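Local structure of chloromuconate cycloisomerase (Rhodococcus opacus, 4M0X) at residues G330-K342 with G357-S369. The protein belongs to the enolase superfamily and carries a manganese ion in its barrel domain. Sequence-based numbering, arbitrary orientation.
Sequences GLLIDEVVTEPLK and GVNLDEERLRKYS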
ATOM      1  N   GLY A 330      25.397 -31.029 -24.942  1.00 27.42           N
ATOM      2  CA  GLY A 330      25.124 -32.464 -25.159  1.00 31.18           C
ATOM      3  C   GLY A 330      24.420 -32.811 -26.466  1.00 34.19           C
ATOM      4  O   GLY A 330      24.725 -33.841 -27.079  1.00 34.59           O
ATOM      5  N   LEU A 331      23.494 -31.934 -26.878  1.00 34.90           N
ATOM      6  CA  LEU A 331      22.781 -31.990 -28.154  1.00 35.98           C
ATOM      7  C   LEU A 331      23.504 -31.514 -29.439  1.00 37.13           C
ATOM      8  O   LEU A 331      22.948 -31.657 -30.535  1.00 40.53           O
ATOM      9  CB  LEU A 331      21.467 -31.215 -28.043  1.00 36.71           C
ATOM     10  CG  LEU A 331      20.307 -31.978 -27.399  1.00 39.29           C
ATOM     11  CD1 LEU A 331      19.066 -31.106 -27.479  1.00 36.65           C
ATOM     12  CD2 LEU A 331      20.068 -33.359 -28.025  1.00 37.40           C
ATOM     13  N   LEU A 332      24.690 -30.920 -29.334  1.00 34.96           N
ATOM     14  CA  LEU A 332      25.446 -30.535 -30.534  1.00 34.41           C
ATOM     15  C   LEU A 332      26.259 -31.734 -31.021  1.00 35.79           C
ATOM     16  O   LEU A 332      26.776 -32.456 -30.179  1.00 37.23           O
ATOM     17  CB  LEU A 332      26.369 -29.362 -30.225  1.00 34.63           C
ATOM     18  CG  LEU A 332      25.694 -28.084 -29.713  1.00 36.43           C
ATOM     19  CD1 LEU A 332      26.693 -26.949 -29.601  1.00 33.58           C
ATOM     20  CD2 LEU A 332      24.524 -27.668 -30.600  1.00 35.91           C
ATOM     21  N   ILE A 333      26.345 -31.985 -32.343  1.00 35.61           N
ATOM     22  CA  ILE A 333      27.227 -33.056 -32.835  1.00 33.57           C
ATOM     23  C   ILE A 333      28.654 -32.594 -33.044  1.00 33.07           C
ATOM     24  O   ILE A 333      29.553 -33.421 -33.048  1.00 38.74           O
ATOM     25  CB  ILE A 333      26.724 -33.883 -34.053  1.00 33.81           C
ATOM     26  CG1 ILE A 333      26.318 -33.005 -35.213  1.00 36.80           C
ATOM     27  CG2 ILE A 333      25.557 -34.780 -33.667  1.00 33.86           C
ATOM     28  CD1 ILE A 333      24.813 -32.993 -35.450  1.00 39.21           C
ATOM     29  N   ASP A 334      28.882 -31.296 -33.152  1.00 30.93           N
ATOM     30  CA  ASP A 334      30.244 -30.776 -33.199  1.00 31.73           C
ATOM     31  C   ASP A 334      30.304 -29.322 -32.715  1.00 30.23           C
ATOM     32  O   ASP A 334      29.278 -28.666 -32.618  1.00 29.27           O
ATOM     33  CB  ASP A 334      30.796 -30.889 -34.610  1.00 35.95           C
ATOM     34  CG  ASP A 334      32.319 -30.942 -34.663  1.00 39.71           C
ATOM     35  OD1 ASP A 334      33.024 -30.499 -33.725  1.00 37.83           O
ATOM     36  OD2 ASP A 334      32.820 -31.414 -35.698  1.00 45.02           O
ATOM     37  N   GLU A 335      31.509 -28.834 -32.421  1.00 28.21           N
ATOM     38  CA  GLU A 335      31.714 -27.584 -31.685  1.00 29.27           C
ATOM     39  C   GLU A 335      32.960 -26.829 -32.156  1.00 28.44           C
ATOM     40  O   GLU A 335      33.656 -27.299 -33.038  1.00 28.06           O
ATOM     41  CB  GLU A 335      31.793 -27.863 -30.179  1.00 28.13           C
ATOM     42  CG  GLU A 335      30.581 -28.614 -29.641  1.00 30.27           C
ATOM     43  CD  GLU A 335      30.139 -28.180 -28.232  1.00 32.87           C
ATOM     44  OE1 GLU A 335      30.240 -26.940 -27.914  1.00 30.51           O
ATOM     45  OE2 GLU A 335      29.676 -29.094 -27.463  1.00 28.41           O
ATOM     46  N   VAL A 336      33.227 -25.646 -31.612  1.00 27.95           N
ATOM     47  CA  VAL A 336      34.513 -24.985 -31.925  1.00 27.18           C
ATOM     48  C   VAL A 336      35.532 -25.120 -30.784  1.00 28.65           C
ATOM     49  O   VAL A 336      36.544 -24.448 -30.765  1.00 30.67           O
ATOM     50  CB  VAL A 336      34.388 -23.532 -32.475  1.00 25.09           C
ATOM     51  CG1 VAL A 336      33.495 -23.508 -33.700  1.00 24.93           C
ATOM     52  CG2 VAL A 336      33.885 -22.544 -31.432  1.00 22.99           C
ATOM     53  N   VAL A 337      35.281 -26.024 -29.847  1.00 29.91           N
ATOM     54  CA  VAL A 337      36.269 -26.262 -28.789  1.00 29.08           C
ATOM     55  C   VAL A 337      37.000 -27.569 -29.000  1.00 27.50           C
ATOM     56  O   VAL A 337      36.556 -28.406 -29.752  1.00 29.14           O
ATOM     57  CB  VAL A 337      35.695 -26.142 -27.350  1.00 28.57           C
ATOM     58  CG1 VAL A 337      35.342 -24.688 -27.067  1.00 29.20           C
ATOM     59  CG2 VAL A 337      34.508 -27.053 -27.114  1.00 26.31           C
ATOM     60  N   THR A 338      38.142 -27.724 -28.359  1.00 26.07           N
ATOM     61  CA  THR A 338      38.837 -28.980 -28.427  1.00 27.81           C
ATOM     62  C   THR A 338      38.183 -30.084 -27.557  1.00 31.74           C
ATOM     63  O   THR A 338      38.306 -31.246 -27.865  1.00 31.07           O
ATOM     64  CB  THR A 338      40.312 -28.811 -28.051  1.00 24.92           C
ATOM     65  OG1 THR A 338      40.405 -28.184 -26.770  1.00 23.25           O
ATOM     66  CG2 THR A 338      41.011 -27.978 -29.081  1.00 23.34           C
ATOM     67  N   GLU A 339      37.505 -29.698 -26.474  1.00 38.46           N
ATOM     68  CA  GLU A 339      36.872 -30.615 -25.534  1.00 42.12           C
ATOM     69  C   GLU A 339      35.553 -30.021 -25.054  1.00 42.02           C
ATOM     70  O   GLU A 339      35.554 -29.107 -24.227  1.00 42.29           O
ATOM     71  CB  GLU A 339      37.777 -30.861 -24.332  1.00 49.35           C
ATOM     72  CG  GLU A 339      38.975 -31.738 -24.640  1.00 59.60           C
ATOM     73  CD  GLU A 339      40.059 -31.646 -23.582  1.00 70.80           C
ATOM     74  OE1 GLU A 339      39.722 -31.586 -22.368  1.00 80.06           O
ATOM     75  OE2 GLU A 339      41.252 -31.644 -23.975  1.00 68.94           O
ATOM     76  N   PRO A 340      34.418 -30.525 -25.580  1.00 39.55           N
ATOM     77  CA  PRO A 340      33.094 -30.045 -25.189  1.00 36.83           C
ATOM     78  C   PRO A 340      32.776 -30.402 -23.738  1.00 34.68           C
ATOM     79  O   PRO A 340      33.586 -31.046 -23.078  1.00 38.36           O
ATOM     80  CB  PRO A 340      32.173 -30.797 -26.154  1.00 39.34           C
ATOM     81  CG  PRO A 340      32.911 -32.059 -26.471  1.00 39.56           C
ATOM     82  CD  PRO A 340      34.325 -31.566 -26.618  1.00 39.89           C
ATOM     83  N   LEU A 341      31.625 -29.984 -23.230  1.00 30.52           N
ATOM     84  CA  LEU A 341      31.297 -30.264 -21.844  1.00 28.60           C
ATOM     85  C   LEU A 341      31.109 -31.768 -21.653  1.00 30.35           C
ATOM     86  O   LEU A 341      30.556 -32.463 -22.524  1.00 28.69           O
ATOM     87  CB  LEU A 341      30.040 -29.494 -21.421  1.00 27.36           C
ATOM     88  CG  LEU A 341      30.009 -27.952 -21.495  1.00 26.61           C
ATOM     89  CD1 LEU A 341      28.641 -27.441 -21.079  1.00 24.42           C
ATOM     90  CD2 LEU A 341      31.100 -27.285 -20.667  1.00 25.35           C
ATOM     91  N   LYS A 342      31.572 -32.289 -20.521  1.00 30.81           N
ATOM     92  CA  LYS A 342      31.429 -33.713 -20.298  1.00 32.58           C
ATOM     93  C   LYS A 342      30.199 -33.985 -19.429  1.00 32.73           C
ATOM     94  O   LYS A 342      29.990 -33.325 -18.419  1.00 35.84           O
ATOM     95  CB  LYS A 342      32.746 -34.283 -19.744  1.00 35.09           C
ATOM     96  CG  LYS A 342      32.813 -35.782 -19.422  1.00 41.07           C
ATOM     97  CD  LYS A 342      32.668 -36.755 -20.593  1.00 45.22           C
ATOM     98  CE  LYS A 342      32.863 -38.189 -20.084  1.00 49.90           C
ATOM     99  NZ  LYS A 342      31.930 -39.193 -20.679  1.00 47.07           N
ATOM    100  N   GLY A 357      37.830 -22.636 -19.242  1.00 29.55           N
ATOM    101  CA  GLY A 357      38.076 -24.083 -19.181  1.00 28.87           C
ATOM    102  C   GLY A 357      37.995 -24.893 -20.461  1.00 28.57           C
ATOM    103  O   GLY A 357      38.166 -26.089 -20.422  1.00 30.58           O
ATOM    104  N   VAL A 358      37.719 -24.245 -21.588  1.00 30.74           N
ATOM    105  CA  VAL A 358      37.674 -24.886 -22.915  1.00 31.96           C
ATOM    106  C   VAL A 358      38.511 -24.053 -23.851  1.00 31.97           C
ATOM    107  O   VAL A 358      38.633 -22.855 -23.631  1.00 33.29           O
ATOM    108  CB  VAL A 358      36.251 -24.965 -23.517  1.00 31.01           C
ATOM    109  CG1 VAL A 358      35.440 -26.067 -22.844  1.00 30.26           C
ATOM    110  CG2 VAL A 358      35.559 -23.617 -23.417  1.00 31.51           C
ATOM    111  N   ASN A 359      39.064 -24.681 -24.890  1.00 31.61           N
ATOM    112  CA  ASN A 359      39.965 -24.014 -25.824  1.00 29.72           C
ATOM    113  C   ASN A 359      39.452 -24.038 -27.243  1.00 30.29           C
ATOM    114  O   ASN A 359      38.727 -24.955 -27.622  1.00 29.59           O
ATOM    115  CB  ASN A 359      41.308 -24.684 -25.755  1.00 31.09           C
ATOM    116  CG  ASN A 359      42.007 -24.429 -24.430  1.00 34.77           C
ATOM    117  OD1 ASN A 359      42.150 -25.336 -23.620  1.00 35.11           O
ATOM    118  ND2 ASN A 359      42.434 -23.178 -24.198  1.00 33.22           N
ATOM    119  N   LEU A 360      39.783 -23.020 -28.036  1.00 29.30           N
ATOM    120  CA  LEU A 360      39.452 -23.085 -29.457  1.00 28.84           C
ATOM    121  C   LEU A 360      40.022 -24.299 -30.199  1.00 29.05           C
ATOM    122  O   LEU A 360      41.137 -24.752 -29.950  1.00 27.25           O
ATOM    123  CB  LEU A 360      39.937 -21.853 -30.180  1.00 29.21           C
ATOM    124  CG  LEU A 360      38.840 -20.842 -30.418  1.00 31.81           C
ATOM    125  CD1 LEU A 360      39.385 -19.782 -31.362  1.00 30.50           C
ATOM    126  CD2 LEU A 360      37.573 -21.492 -30.966  1.00 30.39           C
ATOM    127  N   ASP A 361      39.248 -24.807 -31.138  1.00 29.85           N
ATOM    128  CA  ASP A 361      39.809 -25.647 -32.161  1.00 30.36           C
ATOM    129  C   ASP A 361      39.695 -24.879 -33.465  1.00 30.46           C
ATOM    130  O   ASP A 361      38.614 -24.770 -34.036  1.00 30.09           O
ATOM    131  CB  ASP A 361      39.067 -26.973 -32.239  1.00 29.88           C
ATOM    132  CG  ASP A 361      39.561 -27.855 -33.369  1.00 30.17           C
ATOM    133  OD1 ASP A 361      39.886 -27.334 -34.474  1.00 29.89           O
ATOM    134  OD2 ASP A 361      39.589 -29.089 -33.147  1.00 31.16           O
ATOM    135  N   GLU A 362      40.823 -24.376 -33.949  1.00 30.41           N
ATOM    136  CA  GLU A 362      40.781 -23.436 -35.069  1.00 31.43           C
ATOM    137  C   GLU A 362      40.381 -24.072 -36.403  1.00 29.43           C
ATOM    138  O   GLU A 362      39.904 -23.403 -37.311  1.00 26.65           O
ATOM    139  CB  GLU A 362      42.077 -22.647 -35.144  1.00 31.51           C
ATOM    140  CG  GLU A 362      42.163 -21.643 -34.019  1.00 36.76           C
ATOM    141  CD  GLU A 362      43.099 -20.500 -34.325  1.00 44.27           C
ATOM    142  OE1 GLU A 362      42.793 -19.701 -35.254  1.00 46.85           O
ATOM    143  OE2 GLU A 362      44.140 -20.401 -33.636  1.00 46.95           O
ATOM    144  N   GLU A 363      40.538 -25.376 -36.496  1.00 29.82           N
ATOM    145  CA  GLU A 363      40.092 -26.066 -37.682  1.00 33.80           C
ATOM    146  C   GLU A 363      38.576 -26.155 -37.673  1.00 33.16           C
ATOM    147  O   GLU A 363      37.927 -25.854 -38.688  1.00 31.82           O
ATOM    148  CB  GLU A 363      40.747 -27.454 -37.808  1.00 36.77           C
ATOM    149  CG  GLU A 363      40.217 -28.325 -38.935  1.00 39.09           C
ATOM    150  CD  GLU A 363      40.263 -27.677 -40.313  1.00 40.20           C
ATOM    151  OE1 GLU A 363      40.933 -26.629 -40.506  1.00 36.71           O
ATOM    152  OE2 GLU A 363      39.610 -28.243 -41.222  1.00 43.40           O
ATOM    153  N   ARG A 364      38.010 -26.538 -36.527  1.00 32.22           N
ATOM    154  CA  ARG A 364      36.549 -26.569 -36.390  1.00 29.79           C
ATOM    155  C   ARG A 364      35.920 -25.186 -36.577  1.00 28.03           C
ATOM    156  O   ARG A 364      34.876 -25.058 -37.226  1.00 27.42           O
ATOM    157  CB  ARG A 364      36.154 -27.132 -35.040  1.00 29.18           C
ATOM    158  CG  ARG A 364      36.013 -28.616 -35.015  1.00 29.21           C
ATOM    159  CD  ARG A 364      36.446 -29.065 -33.652  1.00 30.71           C
ATOM    160  NE  ARG A 364      36.924 -30.434 -33.696  1.00 32.35           N
ATOM    161  CZ  ARG A 364      36.275 -31.440 -33.152  1.00 33.29           C
ATOM    162  NH1 ARG A 364      35.151 -31.188 -32.477  1.00 37.01           N
ATOM    163  NH2 ARG A 364      36.761 -32.673 -33.241  1.00 31.46           N
ATOM    164  N   LEU A 365      36.544 -24.161 -36.001  1.00 26.36           N
ATOM    165  CA  LEU A 365      36.051 -22.820 -36.181  1.00 27.22           C
ATOM    166  C   LEU A 365      35.975 -22.513 -37.682  1.00 29.51           C
ATOM    167  O   LEU A 365      34.947 -22.022 -38.175  1.00 32.76           O
ATOM    168  CB  LEU A 365      36.906 -21.776 -35.450  1.00 25.53           C
ATOM    169  CG  LEU A 365      36.548 -20.333 -35.865  1.00 25.05           C
ATOM    170  CD1 LEU A 365      35.102 -19.971 -35.536  1.00 23.93           C
ATOM    171  CD2 LEU A 365      37.492 -19.308 -35.260  1.00 25.38           C
ATOM    172  N   ARG A 366      37.050 -22.813 -38.405  1.00 30.03           N
ATOM    173  CA  ARG A 366      37.116 -22.491 -39.825  1.00 29.93           C
ATOM    174  C   ARG A 366      36.028 -23.277 -40.499  1.00 29.34           C
ATOM    175  O   ARG A 366      35.242 -22.706 -41.230  1.00 28.22           O
ATOM    176  CB  ARG A 366      38.482 -22.855 -40.400  1.00 32.29           C
ATOM    177  CG  ARG A 366      38.633 -22.600 -41.884  1.00 34.28           C
ATOM    178  CD  ARG A 366      39.895 -23.255 -42.420  1.00 35.29           C
ATOM    179  NE  ARG A 366      39.775 -24.713 -42.510  1.00 39.84           N
ATOM    180  CZ  ARG A 366      38.905 -25.368 -43.289  1.00 40.17           C
ATOM    181  NH1 ARG A 366      38.039 -24.705 -44.044  1.00 41.68           N
ATOM    182  NH2 ARG A 366      38.891 -26.700 -43.307  1.00 36.43           N
ATOM    183  N   LYS A 367      35.967 -24.579 -40.178  1.00 29.28           N
ATOM    184  CA  LYS A 367      35.065 -25.557 -40.813  1.00 27.25           C
ATOM    185  C   LYS A 367      33.632 -25.151 -40.674  1.00 26.82           C
ATOM    186  O   LYS A 367      32.868 -25.305 -41.626  1.00 28.62           O
ATOM    187  CB  LYS A 367      35.245 -26.979 -40.241  1.00 26.96           C
ATOM    188  CG  LYS A 367      34.638 -28.079 -41.100  1.00 27.08           C
ATOM    189  CD  LYS A 367      33.966 -29.198 -40.302  1.00 25.93           C
ATOM    190  CE  LYS A 367      34.774 -30.488 -40.250  1.00 25.09           C
ATOM    191  NZ  LYS A 367      33.844 -31.633 -40.077  1.00 23.99           N
ATOM    192  N   TYR A 368      33.265 -24.625 -39.504  1.00 26.51           N
ATOM    193  CA  TYR A 368      31.878 -24.281 -39.256  1.00 26.16           C
ATOM    194  C   TYR A 368      31.582 -22.795 -39.294  1.00 27.03           C
ATOM    195  O   TYR A 368      30.460 -22.396 -38.970  1.00 28.21           O
ATOM    196  CB  TYR A 368      31.365 -24.905 -37.964  1.00 26.17           C
ATOM    197  CG  TYR A 368      31.319 -26.416 -37.955  1.00 26.48           C
ATOM    198  CD1 TYR A 368      30.419 -27.110 -38.763  1.00 26.54           C
ATOM    199  CD2 TYR A 368      32.175 -27.157 -37.125  1.00 26.78           C
ATOM    200  CE1 TYR A 368      30.361 -28.498 -38.749  1.00 27.19           C
ATOM    201  CE2 TYR A 368      32.132 -28.550 -37.095  1.00 27.38           C
ATOM    202  CZ  TYR A 368      31.215 -29.227 -37.899  1.00 28.96           C
ATOM    203  OH  TYR A 368      31.146 -30.625 -37.880  1.00 29.11           O
ATOM    204  N   SER A 369      32.541 -21.973 -39.722  1.00 28.21           N
ATOM    205  CA  SER A 369      32.231 -20.566 -39.982  1.00 30.95           C
ATOM    206  C   SER A 369      31.189 -20.470 -41.070  1.00 34.92           C
ATOM    207  O   SER A 369      31.176 -21.275 -42.001  1.00 36.77           O
ATOM    208  CB  SER A 369      33.451 -19.794 -40.409  1.00 30.50           C
ATOM    209  OG  SER A 369      34.292 -19.591 -39.293  1.00 34.49           O
TER
HETATM  210  O   HOH W   1      38.329 -27.376 -25.260  1.00 20.09           O
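A single antiparallel beta bridge, the non-hydrogen-bonded pair Val337 and Leu360, and a salt-bridge network around Arg364 tie the C-terminal helix 362-368 and the chain leading into it to the loop 330-342 of this enolase-type barrel domain. The residues on either side make the two bonds: Asp361 N gives to Val336 O (2.8 Å), and Thr338 N to Asn359 O (2.9 Å). One water extends the join, accepting from Glu339 N and Asn359 N while also bonded to Thr338 OG1. Asp361 is the N-cap: its OD1 accepts from Arg364 N, and its OD2 forms a salt bridge with Arg364 NE. Arg364 thus joins two acids, for Arg364 NH1 also salt-bridges Asp334 OD1 (2.6 Å), the carboxylate standing steeply to the guanidinium with 77° between the planes. Asp334 turns its carboxylate away from its own backbone N (chi1 -156°), which lets Tyr368 OH donate to Asp334 OD2 (2.9 Å) from above the carboxylate plane. Asp334 OD1 also accepts from Glu335 N, which should help fix the carboxylate's rotation. Apolar contacts accompany these bonds: Val336 splits its methyls, CG1 against Leu365 CA (3.6 Å) and CG2 against Leu360 CD2, while Val337 CG1 packs on Val358 CB (3.7 Å). Beyond the two segments, Val336 and Leu360 rest on Leu35 of strand 27-40, Leu365 and Tyr368 touch strand 5-17, and Val337 leans on the start of helix 304-316.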